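Local coordinates for protein L-asparaginase 1 (PDB 6NXC) that catalyses the hydrolysis of L-asparagine to L-aspartate and ammonium as a homotetramer that is activated allosterically by asparagine, at residues S122-N127 with H225-Q230; P229-V234 with P253-I258; L259-V264 with V287-Q292; L326-Y331 with K344-N349. The protein carries 1 engineered substitution. All coordinates share one frame; numbering follows the deposited sequence. Where two conformers were deposited one is given.

Interaction 1: S122-N127 with H225-Q230; sequences SFMLEN and HPITPQ
In Met124, CG leaves the backbone beside N and the chain bends at its last torsion (chi3 82°), which lays the thioether across Ile227, while Glu126 puts CG anti to its N (chi1 164°) and runs out extended to His225. In the two-domain asparaginase fold the contact lies where the N-terminal half meets the connection to the C-terminal half: helix 114-124 ends at Met124, and 225-230 belongs to the chain that runs into strand 232-236. The side chains of Met124 and Ile227 are roughly perpendicular, with Met124 CG 3.6 Å from Ile227 CG1 and SD 3.7 Å from Ile227 CD1, while Met124 CE curls over the backbone to lie 3.5 Å from His225 O. Met124 also touches Gln89 and Ala92 of helix 85-98. Cutting the methionine back to an alanine here would probably open a gap beside Ile227 and deprive its CG1 and CD1 of their apolar partner at the helix end. Beside this packing, the Met124 carbonyl at the end of the helix receives His225 N at 2.9 Å, almost straight. The imidazole also meets Tyr331 of helix 322-333 edge-to-face, which probably helps to fix its rotation. His225 NE2 reaches Glu126 OE2 at 2.6 Å, a short but bent and therefore weak hydrogen bond. A carboxylate this near would probably stabilise a protonated ring. It approaches at the ring edge, the planes of the Glu126 carboxylate and the His225 imidazole only 16° apart.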
loop_
_atom_site.group_PDB
_atom_site.type_symbol
_atom_site.label_atom_id
_atom_site.label_comp_id
_atom_site.label_asym_id
_atom_site.label_seq_id
_atom_site.Cartn_x
_atom_site.Cartn_y
_atom_site.Cartn_z
ATOM N N SER B 122 -6.509 -9.984 25.858
ATOM C CA SER B 122 -5.308 -10.762 25.613
ATOM C C SER B 122 -4.507 -11.027 26.900
ATOM O O SER B 122 -3.977 -12.109 27.086
ATOM C CB SER B 122 -4.399 -10.223 24.526
ATOM O OG SER B 122 -3.664 -9.102 24.923
ATOM N N PHE B 123 -4.293 -10.019 27.712
ATOM C CA PHE B 123 -3.582 -10.114 29.005
ATOM C C PHE B 123 -4.415 -10.787 30.065
ATOM O O PHE B 123 -3.831 -11.578 30.800
ATOM C CB PHE B 123 -3.190 -8.702 29.461
ATOM C CG PHE B 123 -2.278 -8.065 28.457
ATOM C CD1 PHE B 123 -1.010 -8.537 28.282
ATOM C CD2 PHE B 123 -2.669 -6.947 27.732
ATOM C CE1 PHE B 123 -0.159 -7.948 27.356
ATOM C CE2 PHE B 123 -1.823 -6.341 26.843
ATOM C CZ PHE B 123 -0.578 -6.862 26.633
ATOM N N MET B 124 -5.748 -10.629 30.036
ATOM C CA MET B 124 -6.605 -11.118 31.149
ATOM C C MET B 124 -6.793 -12.646 30.995
ATOM O O MET B 124 -6.888 -13.345 32.023
ATOM C CB MET B 124 -7.986 -10.424 31.100
ATOM C CG MET B 124 -7.867 -9.005 31.469
ATOM S SD MET B 124 -9.425 -8.196 31.155
ATOM C CE MET B 124 -10.154 -8.741 32.680
ATOM N N LEU B 125 -6.895 -13.157 29.758
ATOM C CA LEU B 125 -7.342 -14.553 29.529
ATOM C C LEU B 125 -6.079 -15.446 29.484
ATOM O O LEU B 125 -5.513 -15.696 28.386
ATOM C CB LEU B 125 -8.139 -14.665 28.226
ATOM C CG LEU B 125 -9.390 -13.828 28.123
ATOM C CD1 LEU B 125 -10.200 -14.064 26.844
ATOM C CD2 LEU B 125 -10.296 -14.131 29.266
ATOM N N GLU B 126 -5.719 -16.107 30.560
ATOM C CA GLU B 126 -4.523 -17.002 30.579
ATOM C C GLU B 126 -5.008 -18.439 30.335
ATOM O O GLU B 126 -6.163 -18.736 30.722
ATOM C CB GLU B 126 -3.845 -16.878 31.968
ATOM C CG GLU B 126 -2.843 -18.008 32.276
ATOM C CD GLU B 126 -2.220 -18.028 33.675
ATOM O OE1 GLU B 126 -1.173 -18.717 33.861
ATOM O OE2 GLU B 126 -2.779 -17.380 34.578
ATOM N N ASN B 127 -4.212 -19.237 29.651
ATOM C CA ASN B 127 -4.573 -20.617 29.207
ATOM C C ASN B 127 -5.760 -20.601 28.251
ATOM O O ASN B 127 -6.688 -21.461 28.373
ATOM C CB ASN B 127 -4.863 -21.561 30.371
ATOM C CG ASN B 127 -3.730 -21.627 31.354
ATOM O OD1 ASN B 127 -2.597 -21.348 31.013
ATOM N ND2 ASN B 127 -4.073 -21.873 32.602
ATOM N N HIS B 225 -7.455 -13.203 34.833
ATOM C CA HIS B 225 -6.725 -12.303 35.750
ATOM C C HIS B 225 -7.575 -11.059 35.844
ATOM O O HIS B 225 -8.115 -10.569 34.834
ATOM C CB HIS B 225 -5.360 -11.913 35.223
ATOM C CG HIS B 225 -4.410 -13.050 35.268
ATOM N ND1 HIS B 225 -3.775 -13.454 36.415
ATOM C CD2 HIS B 225 -3.941 -13.839 34.271
ATOM C CE1 HIS B 225 -3.032 -14.527 36.145
ATOM N NE2 HIS B 225 -3.095 -14.763 34.832
ATOM N N PRO B 226 -7.787 -10.531 37.073
ATOM C CA PRO B 226 -8.571 -9.302 37.194
ATOM C C PRO B 226 -7.880 -8.131 36.505
ATOM O O PRO B 226 -6.723 -8.008 36.509
ATOM C CB PRO B 226 -8.631 -9.100 38.750
ATOM C CG PRO B 226 -7.283 -9.687 39.187
ATOM C CD PRO B 226 -7.153 -10.957 38.322
ATOM N N ILE B 227 -8.678 -7.204 35.972
ATOM C CA ILE B 227 -8.167 -5.888 35.528
ATOM C C ILE B 227 -9.075 -4.909 36.227
ATOM O O ILE B 227 -10.366 -4.995 36.139
ATOM C CB ILE B 227 -8.077 -5.562 34.023
ATOM C CG1 ILE B 227 -6.874 -6.096 33.271
ATOM C CG2 ILE B 227 -7.990 -4.035 33.838
ATOM C CD1 ILE B 227 -6.795 -5.604 31.803
ATOM N N THR B 228 -8.463 -4.036 37.015
ATOM C CA THR B 228 -9.201 -2.992 37.735
ATOM C C THR B 228 -8.858 -1.625 37.141
ATOM O O THR B 228 -7.780 -1.446 36.512
ATOM C CB THR B 228 -8.925 -3.014 39.248
ATOM O OG1 THR B 228 -7.551 -2.682 39.392
ATOM C CG2 THR B 228 -9.145 -4.326 39.954
ATOM N N PRO B 229 -9.702 -0.617 37.426
ATOM C CA PRO B 229 -9.309 0.783 37.227
ATOM C C PRO B 229 -8.003 1.142 37.948
ATOM O O PRO B 229 -7.653 0.690 39.042
ATOM C CB PRO B 229 -10.453 1.627 37.735
ATOM C CG PRO B 229 -11.555 0.699 38.009
ATOM C CD PRO B 229 -10.983 -0.693 38.156
ATOM N N GLN B 230 -7.173 1.864 37.227
ATOM C CA GLN B 230 -5.830 2.237 37.731
ATOM C C GLN B 230 -5.575 3.618 37.179
ATOM O O GLN B 230 -5.871 3.805 35.985
ATOM C CB GLN B 230 -4.755 1.321 37.171
ATOM C CG GLN B 230 -4.924 -0.137 37.565
ATOM C CD GLN B 230 -4.604 -0.365 39.022
ATOM O OE1 GLN B 230 -4.035 0.509 39.700
ATOM N NE2 GLN B 230 -4.887 -1.568 39.476
#

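Interaction 2: P229-V234 with P253-I258; sequences PQPIGV and PVKALI
Ile232, Gly233 and Val234 run parallel to Ala256, Leu257 and Ile258, the axes of these short strand segments 4.7 Å apart at closest and 18° from parallel. Gly233 takes both strand hydrogen bonds, giving its N-H to Ala256 O (3.1 Å) and receiving Ile258 N on its own O (2.8 Å). Just before the strands begin, Lys255 N adds a nearly straight bond to Pro231 O (2.8 Å). On one face, Ile232, Val234, Ala256 and Ile258 form an apolar layer, in which Ile232 CG2 approaches Ile258 CD1 to 4.2 Å and helix 322-333 packs against both isoleucines. Val234 also packs on Tyr238 of the second subunit. The other face carries Leu257; at Gly233, which brings no side chain, Val254 CG2 comes within 4.1 Å of Gly233 N. Ahead of the strands, the rings of Pro231 and Pro253 are set nearly square to each other, CG to CB 3.7 Å. Gln230 folds back at chi2 (-72°), which brings its amide to the lysine: Lys255 NZ meets Gln230 OE1 at 2.7 Å, on a lone pair in the amide plane. Strand 232-236, helix 243-250 and strand 256-261 form a beta-alpha-beta crossover, with these strands as its two ends. The chemistry thus changes from backbone bonds and buried hydrocarbon to a charge-assisted hydrogen bond, where a neutral amide grips the ammonium group without cancelling its charge.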
loop_
_atom_site.group_PDB
_atom_site.type_symbol
_atom_site.label_atom_id
_atom_site.label_comp_id
_atom_site.label_asym_id
_atom_site.label_seq_id
_atom_site.Cartn_x
_atom_site.Cartn_y
_atom_site.Cartn_z
ATOM N N PRO B 229 -9.702 -0.617 37.426
ATOM C CA PRO B 229 -9.309 0.783 37.227
ATOM C C PRO B 229 -8.003 1.142 37.948
ATOM O O PRO B 229 -7.653 0.690 39.042
ATOM C CB PRO B 229 -10.453 1.627 37.735
ATOM C CG PRO B 229 -11.555 0.699 38.009
ATOM C CD PRO B 229 -10.983 -0.693 38.156
ATOM N N GLN B 230 -7.173 1.864 37.227
ATOM C CA GLN B 230 -5.830 2.237 37.731
ATOM C C GLN B 230 -5.575 3.618 37.179
ATOM O O GLN B 230 -5.871 3.805 35.985
ATOM C CB GLN B 230 -4.755 1.321 37.171
ATOM C CG GLN B 230 -4.924 -0.137 37.565
ATOM C CD GLN B 230 -4.604 -0.365 39.022
ATOM O OE1 GLN B 230 -4.035 0.509 39.700
ATOM N NE2 GLN B 230 -4.887 -1.568 39.476
ATOM N N PRO B 231 -5.067 4.595 37.975
ATOM C CA PRO B 231 -4.831 5.939 37.423
ATOM C C PRO B 231 -3.538 5.847 36.595
ATOM O O PRO B 231 -2.351 5.710 37.075
ATOM C CB PRO B 231 -4.720 6.813 38.674
ATOM C CG PRO B 231 -4.118 5.844 39.706
ATOM C CD PRO B 231 -4.823 4.523 39.442
ATOM N N ILE B 232 -3.721 6.041 35.301
ATOM C CA ILE B 232 -2.586 6.058 34.314
ATOM C C ILE B 232 -2.732 7.293 33.452
ATOM O O ILE B 232 -3.844 7.503 32.938
ATOM C CB ILE B 232 -2.642 4.802 33.412
ATOM C CG1 ILE B 232 -2.635 3.543 34.279
ATOM C CG2 ILE B 232 -1.519 4.809 32.350
ATOM C CD1 ILE B 232 -2.877 2.225 33.590
ATOM N N GLY B 233 -1.679 8.071 33.349
ATOM C CA GLY B 233 -1.644 9.279 32.512
ATOM C C GLY B 233 -0.971 9.020 31.167
ATOM O O GLY B 233 -0.067 8.132 31.088
ATOM N N VAL B 234 -1.523 9.629 30.132
ATOM C CA VAL B 234 -1.020 9.421 28.758
ATOM C C VAL B 234 -0.532 10.802 28.290
ATOM O O VAL B 234 -1.355 11.664 27.996
ATOM C CB VAL B 234 -2.112 8.839 27.830
ATOM C CG1 VAL B 234 -1.568 8.735 26.436
ATOM C CG2 VAL B 234 -2.598 7.445 28.265
ATOM N N PRO B 253 -4.011 10.395 42.417
ATOM C CA PRO B 253 -3.393 9.080 42.244
ATOM C C PRO B 253 -2.836 9.130 40.806
ATOM O O PRO B 253 -3.621 9.557 39.923
ATOM C CB PRO B 253 -4.573 8.127 42.542
ATOM C CG PRO B 253 -5.856 8.905 42.127
ATOM C CD PRO B 253 -5.470 10.377 42.154
ATOM N N VAL B 254 -1.542 8.931 40.544
ATOM C CA VAL B 254 -1.120 8.327 39.227
ATOM C C VAL B 254 -0.144 7.220 39.545
ATOM O O VAL B 254 0.678 7.441 40.468
ATOM C CB VAL B 254 -0.667 9.349 38.168
ATOM C CG1 VAL B 254 0.594 8.963 37.454
ATOM C CG2 VAL B 254 -1.754 9.595 37.127
ATOM N N LYS B 255 -0.350 6.011 38.994
ATOM C CA LYS B 255 0.497 4.817 39.226
ATOM C C LYS B 255 1.474 4.569 38.067
ATOM O O LYS B 255 2.408 3.801 38.216
ATOM C CB LYS B 255 -0.366 3.591 39.413
ATOM C CG LYS B 255 -0.988 3.551 40.813
ATOM C CD LYS B 255 -1.223 2.151 41.264
ATOM C CE LYS B 255 -2.493 2.026 42.062
ATOM N NZ LYS B 255 -2.912 0.599 42.130
ATOM N N ALA B 256 1.139 5.113 36.882
ATOM C CA ALA B 256 1.932 4.863 35.671
ATOM C C ALA B 256 1.704 6.027 34.724
ATOM O O ALA B 256 0.718 6.719 34.836
ATOM C CB ALA B 256 1.547 3.532 35.082
ATOM N N LEU B 257 2.711 6.295 33.955
ATOM C CA LEU B 257 2.666 7.299 32.909
ATOM C C LEU B 257 3.125 6.617 31.611
ATOM O O LEU B 257 4.214 6.017 31.589
ATOM C CB LEU B 257 3.694 8.257 33.486
ATOM C CG LEU B 257 3.350 9.705 33.431
ATOM C CD1 LEU B 257 4.248 10.427 34.414
ATOM C CD2 LEU B 257 3.606 10.086 31.978
ATOM N N ILE B 258 2.432 6.895 30.504
ATOM C CA ILE B 258 2.805 6.503 29.123
ATOM C C ILE B 258 3.220 7.785 28.449
ATOM O O ILE B 258 2.468 8.768 28.541
ATOM C CB ILE B 258 1.631 5.834 28.411
ATOM C CG1 ILE B 258 1.211 4.541 29.098
ATOM C CG2 ILE B 258 1.990 5.607 26.983
ATOM C CD1 ILE B 258 -0.001 3.927 28.483
#

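Interaction 3: L259-V264 with V287-Q292; sequences LRSYGV and VVNLTQ. With ASN (asparagine), chain O; EDO (1,2-ethanediol), chain C.
Ser261 OG and Asn289 OD1 lie only 2.5 Å apart in a hydrogen bond in the carbonyl plane, in the tightest part of this buried contact. Asn289 CG stands anti to its N (chi1 -167°), bringing OD1 to the serine hydroxyl, while ND2 is held by Gly265 O. Nearly as short, Thr291 OG1, in one of its two deposited conformers, donates to a lone pair of Gly263 O at 2.6 Å. These residues belong to neighbouring parallel strands, 256-261 and 286-291, of a beta-alpha-beta unit connected by helix 271-282, and to the loop after the first; backbone bonds such as Ser261 N to Leu290 O and Gln292 N to Ser261 O ladder them together. Toward the C-terminal ends of the strands the packing gives way to the ligand site and the partly exposed Gln292. Its CB lies over one face of the Arg260 guanidinium; its NE2 donates to Arg260 O (3.0 Å) from 43° above the carbonyl plane, and its OE1 is bonded to Tyr116 of the second subunit. At the guanidinium edge, Arg260 NE (2.7 Å) and NH2 (2.9 Å) both grip the carboxylate O of the bound asparagine at the allosteric site, whose amino N reaches Thr291 O (2.9 Å). Further along the loop, Val264 N donates to O2 of a 1,2-ethanediol, probably from the crystallisation liquor.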
loop_
_atom_site.group_PDB
_atom_site.type_symbol
_atom_site.label_atom_id
_atom_site.label_comp_id
_atom_site.label_asym_id
_atom_site.label_seq_id
_atom_site.Cartn_x
_atom_site.Cartn_y
_atom_site.Cartn_z
ATOM N N LEU B 259 4.465 7.808 27.949
ATOM C CA LEU B 259 4.997 8.919 27.168
ATOM C C LEU B 259 4.883 8.516 25.691
ATOM O O LEU B 259 5.469 7.519 25.273
ATOM C CB LEU B 259 6.480 9.164 27.440
ATOM C CG LEU B 259 6.873 9.372 28.881
ATOM C CD1 LEU B 259 8.366 9.599 28.968
ATOM C CD2 LEU B 259 6.113 10.482 29.548
ATOM N N ARG B 260 4.132 9.283 24.949
ATOM C CA ARG B 260 4.131 9.176 23.457
ATOM C C ARG B 260 5.221 10.035 22.924
ATOM O O ARG B 260 4.963 11.185 22.647
ATOM C CB ARG B 260 2.769 9.523 22.898
ATOM C CG ARG B 260 1.596 8.708 23.409
ATOM C CD ARG B 260 0.230 8.995 22.795
ATOM N NE ARG B 260 0.251 8.885 21.370
ATOM C CZ ARG B 260 0.243 9.899 20.487
ATOM N NH1 ARG B 260 0.121 11.172 20.884
ATOM N NH2 ARG B 260 0.322 9.603 19.198
ATOM N N SER B 261 6.420 9.506 22.798
ATOM C CA SER B 261 7.599 10.323 22.415
ATOM C C SER B 261 7.792 10.343 20.917
ATOM O O SER B 261 7.136 9.591 20.162
ATOM C CB SER B 261 8.863 9.710 23.008
ATOM O OG SER B 261 8.745 9.707 24.379
ATOM N N TYR B 262 8.783 11.098 20.504
ATOM C CA TYR B 262 9.109 11.216 19.064
ATOM C C TYR B 262 9.882 9.991 18.590
ATOM O O TYR B 262 10.803 9.458 19.281
ATOM C CB TYR B 262 9.977 12.454 18.837
ATOM C CG TYR B 262 9.436 13.779 19.331
ATOM C CD1 TYR B 262 8.190 14.269 19.047
ATOM C CD2 TYR B 262 10.279 14.538 20.156
ATOM C CE1 TYR B 262 7.780 15.526 19.491
ATOM C CE2 TYR B 262 9.889 15.780 20.611
ATOM C CZ TYR B 262 8.605 16.248 20.325
ATOM O OH TYR B 262 8.225 17.509 20.688
ATOM N N GLY B 263 9.661 9.660 17.321
ATOM C CA GLY B 263 10.513 8.706 16.602
ATOM C C GLY B 263 10.744 7.423 17.376
ATOM O O GLY B 263 9.753 6.800 17.896
ATOM N N VAL B 264 12.004 7.097 17.540
ATOM C CA VAL B 264 12.380 5.816 18.237
ATOM C C VAL B 264 12.496 6.085 19.756
ATOM O O VAL B 264 13.139 5.296 20.517
ATOM C CB VAL B 264 13.610 5.163 17.615
ATOM C CG1 VAL B 264 13.378 4.819 16.182
ATOM C CG2 VAL B 264 14.891 5.975 17.771
ATOM N N VAL B 287 6.990 4.464 34.493
ATOM C CA VAL B 287 7.009 5.371 33.321
ATOM C C VAL B 287 7.478 4.570 32.092
ATOM O O VAL B 287 8.612 4.041 32.103
ATOM C CB VAL B 287 7.867 6.618 33.564
ATOM C CG1 VAL B 287 7.821 7.564 32.416
ATOM C CG2 VAL B 287 7.432 7.270 34.822
ATOM N N VAL B 288 6.617 4.459 31.083
ATOM C CA VAL B 288 6.851 3.679 29.837
ATOM C C VAL B 288 6.981 4.634 28.646
ATOM O O VAL B 288 6.084 5.396 28.411
ATOM C CB VAL B 288 5.762 2.622 29.650
ATOM C CG1 VAL B 288 6.122 1.704 28.514
ATOM C CG2 VAL B 288 5.635 1.798 30.891
ATOM N N ASN B 289 8.041 4.454 27.871
ATOM C CA ASN B 289 8.330 5.257 26.674
ATOM C C ASN B 289 7.813 4.481 25.445
ATOM O O ASN B 289 8.339 3.412 25.180
ATOM C CB ASN B 289 9.838 5.488 26.549
ATOM C CG ASN B 289 10.166 6.562 25.515
ATOM O OD1 ASN B 289 9.303 7.373 25.201
ATOM N ND2 ASN B 289 11.440 6.679 25.213
ATOM N N LEU B 290 6.879 5.072 24.686
ATOM C CA LEU B 290 6.388 4.539 23.372
ATOM C C LEU B 290 6.688 5.530 22.257
ATOM O O LEU B 290 6.900 6.691 22.540
ATOM C CB LEU B 290 4.871 4.351 23.393
ATOM C CG LEU B 290 4.340 3.505 24.511
ATOM C CD1 LEU B 290 2.851 3.377 24.455
ATOM C CD2 LEU B 290 4.973 2.146 24.578
ATOM N N THR B 291 6.620 5.072 21.013
ATOM C CA THR B 291 6.582 5.978 19.892
ATOM C C THR B 291 5.162 6.546 19.747
ATOM O O THR B 291 4.141 5.755 19.689
ATOM C CB THR B 291 7.148 5.417 18.609
ATOM O OG1 THR B 291 7.186 6.506 17.702
ATOM C CG2 THR B 291 6.366 4.256 18.085
ATOM N N GLN B 292 5.098 7.822 19.431
ATOM C CA GLN B 292 3.885 8.514 18.888
ATOM C C GLN B 292 3.595 8.140 17.416
ATOM O O GLN B 292 2.465 8.277 16.958
ATOM C CB GLN B 292 3.907 10.036 19.229
ATOM C CG GLN B 292 4.776 10.880 18.300
ATOM C CD GLN B 292 4.824 12.335 18.724
ATOM O OE1 GLN B 292 4.892 13.207 17.857
ATOM N NE2 GLN B 292 4.904 12.640 20.029
HETATM N N ASN O . 1.734 4.803 18.389
HETATM C CA ASN O . 0.458 5.448 17.849
HETATM C C ASN O . -0.141 6.339 18.944
HETATM O O ASN O . 0.743 6.802 19.782
HETATM C CB ASN O . -0.524 4.366 17.374
HETATM C CG ASN O . -1.083 3.500 18.496
HETATM O OD1 ASN O . -0.437 3.332 19.514
HETATM N ND2 ASN O . -2.312 3.053 18.386
HETATM O OXT ASN O . -1.445 6.568 18.996
HETATM C C1 EDO C . 14.222 7.944 14.141
HETATM O O1 EDO C . 12.850 7.859 13.934
HETATM C C2 EDO C . 14.654 9.054 15.098
HETATM O O2 EDO C . 13.943 9.037 16.369
#

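Interaction 4: L326-Y331 with K344-N349; sequences LTKLHY and KAMSQN
Lys328 and Met346 bury nearly equal areas here, and Leu329 adds a smaller apolar share. The lysine puts CG anti to its N (chi1 -163°) and stays fully extended from there, carrying the ammonium group from helix 322-333 to the chain leaving helix 339-346. There NZ finds a set of main-chain carbonyls: Gln348 O at 2.7 Å, approached nearly head-on to the C=O bond; Met346 O at 3.0 Å, approached from 56° above the carbonyl plane; and Ala345 O at 3.2 Å, a weak bond. NZ also forms a salt bridge with Glu353. The carbonyls of Ala345 and Met346, near the end of the helix, would suit a positive charge, so the buried ammonium is probably stabilised by them and by Glu353. Met346, folded at both chi2 and chi3, lies beside the lysine with the two chains antiparallel, its SD 3.7 Å from Lys328 CG. The same sulfur lies 3.7 Å from Leu329 CD2, and Met346 CE rests against Leu329 CG at 3.7 Å, the methionine lying crosswise to the leucine. With a leucine in place of the lysine, the carbonyls of Met346 and Gln348 would probably lose this donor and Glu353 its countercharge. Around this contact, helix 322-333 sets Leu326 and Leu329 against Ile232 of strand 232-236 and turns Thr327 and Tyr331 to Phe123 of helix 114-124, while Met346 also packs on Val288 of strand 286-291.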
loop_
_atom_site.group_PDB
_atom_site.type_symbol
_atom_site.label_atom_id
_atom_site.label_comp_id
_atom_site.label_asym_id
_atom_site.label_seq_id
_atom_site.Cartn_x
_atom_site.Cartn_y
_atom_site.Cartn_z
ATOM N N LEU B 326 -1.404 0.532 27.633
ATOM C CA LEU B 326 -2.415 0.908 28.593
ATOM C C LEU B 326 -2.965 -0.366 29.239
ATOM O O LEU B 326 -3.073 -0.392 30.503
ATOM C CB LEU B 326 -3.506 1.742 27.899
ATOM C CG LEU B 326 -4.526 2.239 28.893
ATOM C CD1 LEU B 326 -3.951 3.372 29.731
ATOM C CD2 LEU B 326 -5.847 2.613 28.284
ATOM N N THR B 327 -3.402 -1.350 28.395
ATOM C CA THR B 327 -4.104 -2.507 28.942
ATOM C C THR B 327 -3.070 -3.346 29.704
ATOM O O THR B 327 -3.429 -3.917 30.668
ATOM C CB THR B 327 -4.935 -3.204 27.880
ATOM O OG1 THR B 327 -4.003 -3.601 26.879
ATOM C CG2 THR B 327 -5.968 -2.279 27.324
ATOM N N LYS B 328 -1.805 -3.445 29.245
ATOM C CA LYS B 328 -0.769 -4.236 29.887
ATOM C C LYS B 328 -0.505 -3.651 31.294
ATOM O O LYS B 328 -0.320 -4.416 32.248
ATOM C CB LYS B 328 0.525 -4.194 29.080
ATOM C CG LYS B 328 1.530 -5.288 29.428
ATOM C CD LYS B 328 2.707 -5.255 28.473
ATOM C CE LYS B 328 3.708 -6.302 28.785
ATOM N NZ LYS B 328 4.828 -6.265 27.816
ATOM N N LEU B 329 -0.492 -2.305 31.414
ATOM C CA LEU B 329 -0.246 -1.648 32.753
ATOM C C LEU B 329 -1.437 -1.952 33.661
ATOM O O LEU B 329 -1.212 -2.297 34.781
ATOM C CB LEU B 329 -0.084 -0.154 32.571
ATOM C CG LEU B 329 1.282 0.200 32.013
ATOM C CD1 LEU B 329 1.254 1.616 31.510
ATOM C CD2 LEU B 329 2.310 0.013 33.122
ATOM N N HIS B 330 -2.667 -1.833 33.159
ATOM C CA HIS B 330 -3.912 -2.182 33.905
ATOM C C HIS B 330 -3.770 -3.586 34.408
ATOM O O HIS B 330 -4.003 -3.862 35.646
ATOM C CB HIS B 330 -5.197 -2.055 33.119
ATOM C CG HIS B 330 -5.690 -0.629 33.107
ATOM N ND1 HIS B 330 -6.550 -0.159 34.085
ATOM C CD2 HIS B 330 -5.553 0.364 32.229
ATOM C CE1 HIS B 330 -6.814 1.096 33.814
ATOM N NE2 HIS B 330 -6.251 1.426 32.679
ATOM N N TYR B 331 -3.305 -4.496 33.527
ATOM C CA TYR B 331 -3.179 -5.905 33.916
ATOM C C TYR B 331 -2.109 -6.090 35.011
ATOM O O TYR B 331 -2.410 -6.635 36.073
ATOM C CB TYR B 331 -2.872 -6.746 32.656
ATOM C CG TYR B 331 -2.301 -8.099 32.959
ATOM C CD1 TYR B 331 -3.069 -9.092 33.498
ATOM C CD2 TYR B 331 -0.991 -8.381 32.690
ATOM C CE1 TYR B 331 -2.567 -10.354 33.763
ATOM C CE2 TYR B 331 -0.451 -9.612 32.975
ATOM C CZ TYR B 331 -1.237 -10.599 33.543
ATOM O OH TYR B 331 -0.641 -11.772 33.796
ATOM N N LYS B 344 9.995 -4.683 34.814
ATOM C CA LYS B 344 10.695 -5.686 33.982
ATOM C C LYS B 344 9.689 -6.289 32.980
ATOM O O LYS B 344 10.052 -6.570 31.843
ATOM C CB LYS B 344 11.313 -6.762 34.891
ATOM C CG LYS B 344 11.577 -8.103 34.230
ATOM C CD LYS B 344 12.628 -8.958 34.969
ATOM C CE LYS B 344 13.545 -9.705 34.021
ATOM N NZ LYS B 344 14.334 -10.731 34.744
ATOM N N ALA B 345 8.489 -6.589 33.436
ATOM C CA ALA B 345 7.464 -7.308 32.655
ATOM C C ALA B 345 6.991 -6.383 31.520
ATOM O O ALA B 345 6.636 -6.929 30.423
ATOM C CB ALA B 345 6.256 -7.674 33.504
ATOM N N MET B 346 7.046 -5.087 31.719
ATOM C CA MET B 346 6.532 -4.173 30.677
ATOM C C MET B 346 7.406 -4.307 29.417
ATOM O O MET B 346 6.868 -4.170 28.334
ATOM C CB MET B 346 6.475 -2.714 31.157
ATOM C CG MET B 346 5.281 -2.437 31.979
ATOM S SD MET B 346 3.708 -2.835 31.184
ATOM C CE MET B 346 3.694 -1.589 29.887
ATOM N N SER B 347 8.676 -4.668 29.486
ATOM C CA SER B 347 9.440 -4.812 28.214
ATOM C C SER B 347 9.563 -6.283 27.788
ATOM O O SER B 347 10.307 -6.577 26.859
ATOM C CB SER B 347 10.805 -4.165 28.352
ATOM O OG SER B 347 11.510 -4.806 29.385
ATOM N N GLN B 348 8.849 -7.197 28.401
ATOM C CA GLN B 348 8.873 -8.652 28.116
ATOM C C GLN B 348 7.676 -8.959 27.214
ATOM O O GLN B 348 6.608 -8.246 27.317
ATOM C CB GLN B 348 8.834 -9.483 29.386
ATOM C CG GLN B 348 10.081 -9.495 30.258
ATOM C CD GLN B 348 9.937 -10.416 31.466
ATOM O OE1 GLN B 348 10.924 -10.943 31.965
ATOM N NE2 GLN B 348 8.729 -10.640 31.973
ATOM N N ASN B 349 7.811 -9.862 26.260
ATOM C CA ASN B 349 6.666 -10.240 25.410
ATOM C C ASN B 349 5.798 -11.213 26.184
ATOM O O ASN B 349 6.124 -12.424 26.198
ATOM C CB ASN B 349 7.154 -10.850 24.093
ATOM C CG ASN B 349 6.063 -11.368 23.197
ATOM O OD1 ASN B 349 5.005 -10.723 23.124
ATOM N ND2 ASN B 349 6.403 -12.306 22.312
#

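Overall arrangement
Interaction 1 comes first along the chain and runs into interaction 2 through shared Pro229 and Gln230, their centres 16 Å apart. Interactions 2 and 3 follow on one parallel sheet, joined through its strand 256-261, with centres 15 Å apart; both touch the second subunit. Interaction 4 closes the series at the C-terminal end, its helix 322-333 packed against that sheet. The same helix reaches interaction 1, 11 Å away between centres, through His330, which is probably hydrogen-bonded to Thr228 O. Interactions 1 and 3 do not touch. Helix 322-333 thus lies between the N-terminal half and the sheet that, with this helix, forms the allosteric asparagine site, linking the two parts structurally.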